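Local coordinates for diguanylate cyclase with PAS/PAC sensor (Marinobacter aquaeolei, PDB 3H9W), which probably makes the second messenger cyclic di-GMP from two GTP molecules through its GGDEF domain, the crystallised fragment being its PAS sensor domain, at residues 3-7 against 18-23; 25-29 against 72-76; 64-70 against 82-88. All blocks are in the same frame, centred on the assembly; numbering follows the deposited sequence.

Contact 1 (3-7 against 18-23); sequences KAIPW and YIGPQI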
loop_
_atom_site.group_PDB
_atom_site.type_symbol
_atom_site.label_atom_id
_atom_site.label_comp_id
_atom_site.label_asym_id
_atom_site.label_seq_id
_atom_site.Cartn_x
_atom_site.Cartn_y
_atom_site.Cartn_z
ATOM N N LYS A 3 8.025 2.332 7.979
ATOM C CA LYS A 3 8.575 0.962 7.766
ATOM C C LYS A 3 8.136 0.425 6.409
ATOM O O LYS A 3 8.884 -0.294 5.745
ATOM C CB LYS A 3 8.101 0.015 8.878
ATOM C CG LYS A 3 6.588 -0.163 8.957
ATOM C CD LYS A 3 6.177 -1.604 8.664
ATOM C CE LYS A 3 4.671 -1.810 8.800
ATOM N NZ LYS A 3 3.888 -1.045 7.791
ATOM N N ALA A 4 6.918 0.771 6.003
ATOM C CA ALA A 4 6.394 0.330 4.713
ATOM C C ALA A 4 7.283 0.888 3.611
ATOM O O ALA A 4 7.798 1.998 3.716
ATOM C CB ALA A 4 4.970 0.821 4.530
ATOM N N ILE A 5 7.470 0.111 2.553
ATOM C CA ILE A 5 8.308 0.536 1.447
ATOM C C ILE A 5 7.453 0.764 0.218
ATOM O O ILE A 5 6.922 -0.184 -0.362
ATOM C CB ILE A 5 9.367 -0.530 1.108
ATOM C CG1 ILE A 5 10.198 -0.844 2.354
ATOM C CG2 ILE A 5 10.265 -0.023 -0.009
ATOM C CD1 ILE A 5 10.982 -2.134 2.256
ATOM N N PRO A 6 7.298 2.030 -0.192
ATOM C CA PRO A 6 6.495 2.354 -1.368
ATOM C C PRO A 6 7.264 2.065 -2.651
ATOM O O PRO A 6 8.492 2.164 -2.681
ATOM C CB PRO A 6 6.211 3.844 -1.185
ATOM C CG PRO A 6 7.487 4.333 -0.554
ATOM C CD PRO A 6 7.774 3.255 0.480
ATOM N N TRP A 7 6.541 1.689 -3.699
ATOM C CA TRP A 7 7.165 1.415 -4.987
ATOM C C TRP A 7 6.133 1.504 -6.105
ATOM O O TRP A 7 4.923 1.448 -5.861
ATOM C CB TRP A 7 7.813 0.026 -4.999
ATOM C CG TRP A 7 6.850 -1.077 -4.734
ATOM C CD1 TRP A 7 6.567 -1.652 -3.527
ATOM C CD2 TRP A 7 5.981 -1.697 -5.690
ATOM N NE1 TRP A 7 5.569 -2.593 -3.673
ATOM C CE2 TRP A 7 5.193 -2.639 -4.991
ATOM C CE3 TRP A 7 5.793 -1.547 -7.073
ATOM C CZ2 TRP A 7 4.229 -3.420 -5.622
ATOM C CZ3 TRP A 7 4.834 -2.326 -7.702
ATOM C CH2 TRP A 7 4.062 -3.255 -6.974
ATOM N N TYR A 18 10.045 4.128 -8.982
ATOM C CA TYR A 18 10.623 4.539 -7.717
ATOM C C TYR A 18 10.405 3.440 -6.686
ATOM O O TYR A 18 9.543 2.575 -6.854
ATOM C CB TYR A 18 9.994 5.858 -7.227
ATOM C CG TYR A 18 8.521 5.787 -6.871
ATOM C CD1 TYR A 18 8.094 5.212 -5.672
ATOM C CD2 TYR A 18 7.550 6.278 -7.745
ATOM C CE1 TYR A 18 6.734 5.125 -5.357
ATOM C CE2 TYR A 18 6.191 6.193 -7.440
ATOM C CZ TYR A 18 5.790 5.617 -6.251
ATOM O OH TYR A 18 4.447 5.517 -5.955
ATOM N N ILE A 19 11.227 3.464 -5.647
ATOM C CA ILE A 19 11.120 2.523 -4.546
ATOM C C ILE A 19 11.737 3.215 -3.341
ATOM O O ILE A 19 12.829 3.772 -3.427
ATOM C CB ILE A 19 11.830 1.171 -4.857
ATOM C CG1 ILE A 19 11.570 0.187 -3.712
ATOM C CG2 ILE A 19 13.318 1.384 -5.078
ATOM C CD1 ILE A 19 11.947 -1.247 -4.051
ATOM N N GLY A 20 11.008 3.203 -2.230
ATOM C CA GLY A 20 11.473 3.853 -1.020
ATOM C C GLY A 20 12.865 3.485 -0.545
ATOM O O GLY A 20 13.304 2.343 -0.710
ATOM N N PRO A 21 13.591 4.440 0.056
ATOM C CA PRO A 21 14.944 4.176 0.548
ATOM C C PRO A 21 14.982 3.133 1.659
ATOM O O PRO A 21 16.024 2.543 1.922
ATOM C CB PRO A 21 15.423 5.552 1.010
ATOM C CG PRO A 21 14.140 6.231 1.429
ATOM C CD PRO A 21 13.200 5.838 0.314
ATOM N N GLN A 22 13.844 2.892 2.301
ATOM C CA GLN A 22 13.782 1.901 3.377
ATOM C C GLN A 22 14.112 0.497 2.847
ATOM O O GLN A 22 14.416 -0.411 3.625
ATOM C CB GLN A 22 12.382 1.884 3.999
ATOM C CG GLN A 22 11.814 3.265 4.335
ATOM C CD GLN A 22 10.843 3.787 3.277
ATOM O OE1 GLN A 22 11.197 3.949 2.107
ATOM N NE2 GLN A 22 9.610 4.061 3.696
ATOM N N ILE A 23 14.049 0.320 1.526
ATOM C CA ILE A 23 14.338 -0.986 0.928
ATOM C C ILE A 23 15.801 -1.365 1.149
ATOM O O ILE A 23 16.153 -2.551 1.187
ATOM C CB ILE A 23 14.023 -0.998 -0.597
ATOM C CG1 ILE A 23 14.054 -2.437 -1.140
ATOM C CG2 ILE A 23 15.041 -0.161 -1.350
ATOM C CD1 ILE A 23 12.966 -3.351 -0.563
HETATM O O HOH W 1 3.597 3.597 -3.904
#
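The amide end of Gln22 reaches back to the backbone of Ala4: its NE2 lies 2.7 Å from Ala4 O, but the angle is too poor for a hydrogen bond. The Gln22 chain gets there by bending at chi2 (99°), which lays the amide beside Pro6 CD. Its OE1 finds no partner in the model. At Ile5, two branches do the work. Ile5 CD1 packs on Ile23 CD1 at 3.7 Å, the side chains crossing nearly at right angles, while Ile5 CG2 lies near Gly20 O and also meets Ile19 CG1 at 3.9 Å. Pro6 contributes the hydrogen bond that joins the segments: Gly20 N donates to Pro6 O (2.8 Å), approaching in the carbonyl plane. The same oxygen receives the CA-H of Ile19, with Ile19 CA 3.2 Å from Pro6 O. Trp7 then pairs with Ile19 as an antiparallel non-hydrogen-bonded pair, CA to CA 4.1 Å, and its CB rests on Ile19 CG1. The chi1 of 59° swings the indole off Ile19, away from the 18-23 segment. Tyr18 turns its ring back obliquely against the Trp7 backbone, and a water joins Tyr18 OH (2.9 Å) to Trp7 O. Beyond the pair, strand 5-10 is flanked by strand 96-105, where Ile5 and Trp7 make backbone hydrogen bonds with Met103 and Gly101. The Trp7 indole reaches Asp84 and Val86 of strand 79-90, Ile23, in helix 22-27, packs on Trp34, and Tyr18 meets His87 of the second subunit.

Contact 2 (25-29 against 72-76); sequences ALLGW and ALHRD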
loop_
_atom_site.group_PDB
_atom_site.type_symbol
_atom_site.label_atom_id
_atom_site.label_comp_id
_atom_site.label_asym_id
_atom_site.label_seq_id
_atom_site.Cartn_x
_atom_site.Cartn_y
_atom_site.Cartn_z
ATOM N N ALA A 25 17.693 -0.376 3.904
ATOM C CA ALA A 25 17.871 -0.753 5.300
ATOM C C ALA A 25 17.321 -2.159 5.522
ATOM O O ALA A 25 17.896 -2.947 6.274
ATOM C CB ALA A 25 17.151 0.236 6.213
ATOM N N LEU A 26 16.210 -2.473 4.857
ATOM C CA LEU A 26 15.583 -3.778 5.003
ATOM C C LEU A 26 16.314 -4.914 4.280
ATOM O O LEU A 26 16.610 -5.950 4.882
ATOM C CB LEU A 26 14.131 -3.735 4.508
ATOM C CG LEU A 26 13.348 -5.051 4.673
ATOM C CD1 LEU A 26 13.214 -5.366 6.157
ATOM C CD2 LEU A 26 11.973 -4.935 4.032
ATOM N N LEU A 27 16.597 -4.731 2.995
ATOM C CA LEU A 27 17.256 -5.788 2.219
ATOM C C LEU A 27 18.733 -5.583 1.871
ATOM O O LEU A 27 19.338 -6.425 1.197
ATOM C CB LEU A 27 16.449 -6.053 0.944
ATOM C CG LEU A 27 15.003 -6.502 1.200
ATOM C CD1 LEU A 27 14.301 -6.742 -0.131
ATOM C CD2 LEU A 27 14.993 -7.774 2.038
ATOM N N GLY A 28 19.305 -4.468 2.315
ATOM C CA GLY A 28 20.715 -4.206 2.079
ATOM C C GLY A 28 21.191 -3.747 0.708
ATOM O O GLY A 28 22.147 -2.975 0.618
ATOM N N TRP A 29 20.562 -4.213 -0.363
ATOM C CA TRP A 29 21.001 -3.806 -1.693
ATOM C C TRP A 29 20.848 -2.294 -1.820
ATOM O O TRP A 29 19.930 -1.714 -1.249
ATOM C CB TRP A 29 20.152 -4.478 -2.782
ATOM C CG TRP A 29 19.924 -5.956 -2.605
ATOM C CD1 TRP A 29 18.889 -6.552 -1.948
ATOM C CD2 TRP A 29 20.733 -7.020 -3.132
ATOM N NE1 TRP A 29 18.998 -7.927 -2.039
ATOM C CE2 TRP A 29 20.122 -8.238 -2.758
ATOM C CE3 TRP A 29 21.915 -7.060 -3.884
ATOM C CZ2 TRP A 29 20.651 -9.484 -3.110
ATOM C CZ3 TRP A 29 22.445 -8.300 -4.238
ATOM C CH2 TRP A 29 21.808 -9.498 -3.848
ATOM N N ALA A 72 12.281 -12.625 0.913
ATOM C CA ALA A 72 13.106 -11.778 0.065
ATOM C C ALA A 72 14.556 -12.032 0.432
ATOM O O ALA A 72 14.871 -12.333 1.584
ATOM C CB ALA A 72 12.759 -10.296 0.291
ATOM N N LEU A 73 15.434 -11.907 -0.549
ATOM C CA LEU A 73 16.857 -12.139 -0.341
ATOM C C LEU A 73 17.591 -10.864 0.041
ATOM O O LEU A 73 17.584 -9.886 -0.707
ATOM C CB LEU A 73 17.472 -12.714 -1.623
ATOM C CG LEU A 73 18.970 -13.003 -1.603
ATOM C CD1 LEU A 73 19.273 -14.074 -0.558
ATOM C CD2 LEU A 73 19.417 -13.458 -2.979
ATOM N N HIS A 74 18.218 -10.875 1.211
ATOM C CA HIS A 74 18.991 -9.735 1.677
ATOM C C HIS A 74 20.336 -9.832 0.962
ATOM O O HIS A 74 20.757 -10.932 0.594
ATOM C CB HIS A 74 19.185 -9.830 3.194
ATOM C CG HIS A 74 19.844 -8.632 3.797
ATOM N ND1 HIS A 74 21.174 -8.336 3.601
ATOM C CD2 HIS A 74 19.352 -7.656 4.596
ATOM C CE1 HIS A 74 21.476 -7.227 4.255
ATOM N NE2 HIS A 74 20.387 -6.795 4.865
ATOM N N ARG A 75 21.017 -8.710 0.744
ATOM C CA ARG A 75 22.302 -8.794 0.054
ATOM C C ARG A 75 23.298 -9.677 0.801
ATOM O O ARG A 75 24.133 -10.330 0.173
ATOM C CB ARG A 75 22.916 -7.398 -0.178
ATOM C CG ARG A 75 23.152 -6.577 1.070
ATOM C CD ARG A 75 24.251 -5.564 0.807
ATOM N NE ARG A 75 25.450 -6.255 0.353
ATOM C CZ ARG A 75 26.158 -7.088 1.108
ATOM N NH1 ARG A 75 27.232 -7.689 0.610
ATOM N NH2 ARG A 75 25.810 -7.303 2.369
ATOM N N ASP A 76 23.217 -9.714 2.130
ATOM C CA ASP A 76 24.159 -10.540 2.887
ATOM C C ASP A 76 23.848 -12.037 2.832
ATOM O O ASP A 76 24.527 -12.845 3.467
ATOM C CB ASP A 76 24.295 -10.072 4.352
ATOM C CG ASP A 76 23.059 -10.333 5.194
ATOM O OD1 ASP A 76 22.261 -11.230 4.863
ATOM O OD2 ASP A 76 22.898 -9.634 6.220
HETATM O O HOH W 2 20.084 -4.157 6.368
#
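The C-terminal end of helix 22-27 docks here on the loop that leaves strand 66-73, and Leu27 O is one of two backbone oxygens through which they are hydrogen-bonded. It takes the backbone N-H of Arg75 at 2.9 Å from Arg75 N, and a weak bond from Trp29 N comes to the same oxygen. Farther back along the strand, the methyls of Leu27 straddle Ala72 CB, with Leu27 CD2 3.8 Å away from it. His74 lays its imidazole against the helix end: Leu27 O stands 3.4 Å above the ring plane, over its centre, and Gly28 N lies over the same face nearer the rim. The ring is fixed in rotation by its own segment, because Asp76 N donates to His74 ND1 (2.9 Å, 174°) within the ring plane; ND1 is therefore an acceptor. A water lies in plane at NE2, and His78 stacks on the imidazole. Gly28 leaves the helix with positive phi (76°), and its CA lies so close to Arg75 CG, 3.5 Å away, and to the His74 ring that there is little room for a side chain. Trp29 closes the other flank. Its NE1 donates to Leu73 O at 2.8 Å, the oxygen lying at the ring edge and almost in its plane. Arg75 CA, meanwhile, sits over the six-membered ring, 3.7 Å from its centroid, a CH-pi contact, and Arg75 CB lies on Trp29 CD2. Arg43 makes a cation-pi contact with the same indole and a backbone hydrogen bond with Leu73. Here the glycine of positive phi ends the short helix that follows the first two strands, in keeping with the PAS fold, where helices lie between the two hairpins of the antiparallel sheet.

Contact 3 (64-70 against 82-88); sequences VDHEADY and IRDVVHV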
loop_
_atom_site.group_PDB
_atom_site.type_symbol
_atom_site.label_atom_id
_atom_site.label_comp_id
_atom_site.label_asym_id
_atom_site.label_seq_id
_atom_site.Cartn_x
_atom_site.Cartn_y
_atom_site.Cartn_z
ATOM N N VAL A 64 -6.108 -7.330 -11.791
ATOM C CA VAL A 64 -6.637 -7.644 -10.468
ATOM C C VAL A 64 -5.625 -7.369 -9.353
ATOM O O VAL A 64 -4.516 -7.896 -9.378
ATOM C CB VAL A 64 -7.063 -9.126 -10.401
ATOM C CG1 VAL A 64 -7.559 -9.469 -9.005
ATOM C CG2 VAL A 64 -8.151 -9.398 -11.438
ATOM N N ASP A 65 -6.002 -6.545 -8.378
ATOM C CA ASP A 65 -5.100 -6.246 -7.267
ATOM C C ASP A 65 -4.772 -7.542 -6.570
ATOM O O ASP A 65 -5.603 -8.440 -6.502
ATOM C CB ASP A 65 -5.755 -5.297 -6.272
ATOM C CG ASP A 65 -5.848 -3.894 -6.799
ATOM O OD1 ASP A 65 -5.629 -3.703 -8.016
ATOM O OD2 ASP A 65 -6.139 -2.990 -5.996
ATOM N N HIS A 66 -3.561 -7.645 -6.045
ATOM C CA HIS A 66 -3.162 -8.870 -5.376
ATOM C C HIS A 66 -2.083 -8.598 -4.348
ATOM O O HIS A 66 -1.591 -7.477 -4.226
ATOM C CB HIS A 66 -2.638 -9.865 -6.417
ATOM C CG HIS A 66 -1.603 -9.283 -7.328
ATOM N ND1 HIS A 66 -1.914 -8.384 -8.327
ATOM C CD2 HIS A 66 -0.256 -9.422 -7.356
ATOM C CE1 HIS A 66 -0.804 -7.994 -8.927
ATOM N NE2 HIS A 66 0.217 -8.610 -8.357
ATOM N N GLU A 67 -1.720 -9.640 -3.609
ATOM C CA GLU A 67 -0.675 -9.538 -2.601
ATOM C C GLU A 67 -0.050 -10.917 -2.451
ATOM O O GLU A 67 -0.707 -11.924 -2.696
ATOM C CB GLU A 67 -1.252 -9.078 -1.259
ATOM C CG GLU A 67 -2.139 -10.098 -0.579
ATOM C CD GLU A 67 -2.556 -9.661 0.817
ATOM O OE1 GLU A 67 -3.284 -8.657 0.927
ATOM O OE2 GLU A 67 -2.151 -10.324 1.798
ATOM N N ALA A 68 1.222 -10.955 -2.067
ATOM C CA ALA A 68 1.934 -12.214 -1.887
ATOM C C ALA A 68 2.931 -12.116 -0.747
ATOM O O ALA A 68 3.536 -11.066 -0.521
ATOM C CB ALA A 68 2.668 -12.600 -3.182
ATOM N N ASP A 69 3.084 -13.219 -0.022
ATOM C CA ASP A 69 4.022 -13.299 1.086
ATOM C C ASP A 69 5.168 -14.183 0.621
ATOM O O ASP A 69 4.942 -15.283 0.120
ATOM C CB ASP A 69 3.362 -13.944 2.310
ATOM C CG ASP A 69 2.333 -13.049 2.968
ATOM O OD1 ASP A 69 1.925 -12.045 2.346
ATOM O OD2 ASP A 69 1.931 -13.355 4.111
ATOM N N TYR A 70 6.395 -13.702 0.776
ATOM C CA TYR A 70 7.549 -14.487 0.363
ATOM C C TYR A 70 8.814 -14.067 1.095
ATOM O O TYR A 70 8.861 -13.033 1.778
ATOM C CB TYR A 70 7.773 -14.359 -1.152
ATOM C CG TYR A 70 7.925 -12.932 -1.605
ATOM C CD1 TYR A 70 6.821 -12.194 -2.037
ATOM C CD2 TYR A 70 9.161 -12.288 -1.534
ATOM C CE1 TYR A 70 6.946 -10.849 -2.378
ATOM C CE2 TYR A 70 9.292 -10.940 -1.879
ATOM C CZ TYR A 70 8.176 -10.230 -2.294
ATOM O OH TYR A 70 8.295 -8.887 -2.591
ATOM N N ILE A 82 8.622 -10.924 3.517
ATOM C CA ILE A 82 7.988 -9.711 3.033
ATOM C C ILE A 82 6.605 -9.968 2.445
ATOM O O ILE A 82 6.329 -11.039 1.905
ATOM C CB ILE A 82 8.888 -9.038 1.954
ATOM C CG1 ILE A 82 10.030 -8.285 2.645
ATOM C CG2 ILE A 82 8.062 -8.115 1.058
ATOM C CD1 ILE A 82 10.891 -7.465 1.716
ATOM N N ARG A 83 5.734 -8.977 2.591
ATOM C CA ARG A 83 4.397 -9.030 2.027
ATOM C C ARG A 83 4.398 -7.911 0.997
ATOM O O ARG A 83 4.663 -6.758 1.328
ATOM C CB ARG A 83 3.319 -8.750 3.084
ATOM C CG ARG A 83 1.894 -8.605 2.503
ATOM C CD ARG A 83 0.831 -8.751 3.594
ATOM N NE ARG A 83 0.950 -10.072 4.207
ATOM C CZ ARG A 83 0.947 -10.312 5.514
ATOM N NH1 ARG A 83 0.816 -9.319 6.386
ATOM N NH2 ARG A 83 1.128 -11.554 5.945
ATOM N N ASP A 84 4.128 -8.263 -0.252
ATOM C CA ASP A 84 4.090 -7.286 -1.329
ATOM C C ASP A 84 2.604 -7.114 -1.655
ATOM O O ASP A 84 1.905 -8.095 -1.921
ATOM C CB ASP A 84 4.875 -7.834 -2.529
ATOM C CG ASP A 84 5.147 -6.788 -3.593
ATOM O OD1 ASP A 84 4.874 -5.594 -3.364
ATOM O OD2 ASP A 84 5.653 -7.171 -4.672
ATOM N N VAL A 85 2.124 -5.872 -1.595
ATOM C CA VAL A 85 0.725 -5.547 -1.865
ATOM C C VAL A 85 0.687 -4.689 -3.108
ATOM O O VAL A 85 1.333 -3.644 -3.166
ATOM C CB VAL A 85 0.092 -4.775 -0.697
ATOM C CG1 VAL A 85 -1.379 -4.498 -0.994
ATOM C CG2 VAL A 85 0.223 -5.589 0.584
ATOM N N VAL A 86 -0.094 -5.133 -4.088
ATOM C CA VAL A 86 -0.152 -4.471 -5.380
ATOM C C VAL A 86 -1.500 -3.986 -5.872
ATOM O O VAL A 86 -2.483 -4.729 -5.878
ATOM C CB VAL A 86 0.394 -5.409 -6.481
ATOM C CG1 VAL A 86 0.515 -4.653 -7.792
ATOM C CG2 VAL A 86 1.744 -5.978 -6.050
ATOM N N HIS A 87 -1.525 -2.730 -6.302
ATOM C CA HIS A 87 -2.719 -2.140 -6.879
ATOM C C HIS A 87 -2.390 -1.956 -8.359
ATOM O O HIS A 87 -1.323 -1.440 -8.691
ATOM C CB HIS A 87 -3.028 -0.783 -6.260
ATOM C CG HIS A 87 -4.129 -0.053 -6.966
ATOM N ND1 HIS A 87 -3.937 1.162 -7.586
ATOM C CD2 HIS A 87 -5.417 -0.396 -7.201
ATOM C CE1 HIS A 87 -5.060 1.535 -8.175
ATOM N NE2 HIS A 87 -5.972 0.608 -7.957
ATOM N N VAL A 88 -3.293 -2.383 -9.239
ATOM C CA VAL A 88 -3.079 -2.260 -10.684
ATOM C C VAL A 88 -3.774 -1.012 -11.217
ATOM O O VAL A 88 -4.968 -0.829 -11.009
ATOM C CB VAL A 88 -3.638 -3.475 -11.443
ATOM C CG1 VAL A 88 -3.242 -3.396 -12.908
ATOM C CG2 VAL A 88 -3.132 -4.765 -10.817
#
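Strands 66-73 and 79-90 form an antiparallel beta hairpin of the PAS sheet, in which residues 66-70 pair without a break with 82-86. His66 with Val86, Ala68 with Asp84 and Tyr70 with Ile82 are hydrogen-bonded pairs; Ile82 N to Tyr70 O, at 2.7 Å, is nearly straight (175°). Just past the end of the ladder a side chain takes over: Val88 N donates to Asp65 OD1 (2.9 Å), meeting it from above the carboxylate plane, while Asp65 OD2 lies at the edge of the His87 ring. On the face of Glu67, Asp69 and Arg83 the polar groups form a salt-bridge network. Arg83 takes Asp69 side-on, NE to OD1 at 2.9 Å and NH2 to OD2 at 2.7 Å, both on the syn side, with the planes 36° apart. Glu67 adds charge alone, its OE2 a long 3.9 Å from Arg83 NE and well out of the guanidinium plane; Glu67 OE1 is bridged to Lys3 of the second subunit. The opposite face mixes apolar, aromatic and polar groups. Val86 CB sits over the His66 ring, 3.9 Å from its centroid, in a CH-pi contact, and His66 ND1 donates to Val64 O, which fixes the ring's turn. Tyr70 leans its ring over the strand so that CZ meets Ile82 CG2 at 4.0 Å, its edge turned to Asp84 CB and its hydroxyl bonded to Trp40 NE1. Helix 46-61 packs on His66 and Tyr70, strand 96-105 pairs with strand 79-90 on its other side, and the second subunit packs on Glu67, Val85 and His87.

Overall arrangement
From the N terminus, contact 1 closes first, folding 18-23 back on 3-7 across the rest of the first hairpin. Contact 2 opens directly after it, at 25-29, and closes only when the chain has passed the remaining helices and reached 72-76. Contact 3 opens at 64-70, inside that span, and closes beyond it at 82-88, so contacts 2 and 3 cross. Contact 1 precedes both, yet helix 22-27 links it to contact 2, where Ile5 CD1 meets Leu26 CD2. Ile82 CD1 sits among Leu26, Leu27 and Ala72, joining contacts 2 and 3. Together they tie the first helix to the two hairpins, which are parts of one antiparallel sheet.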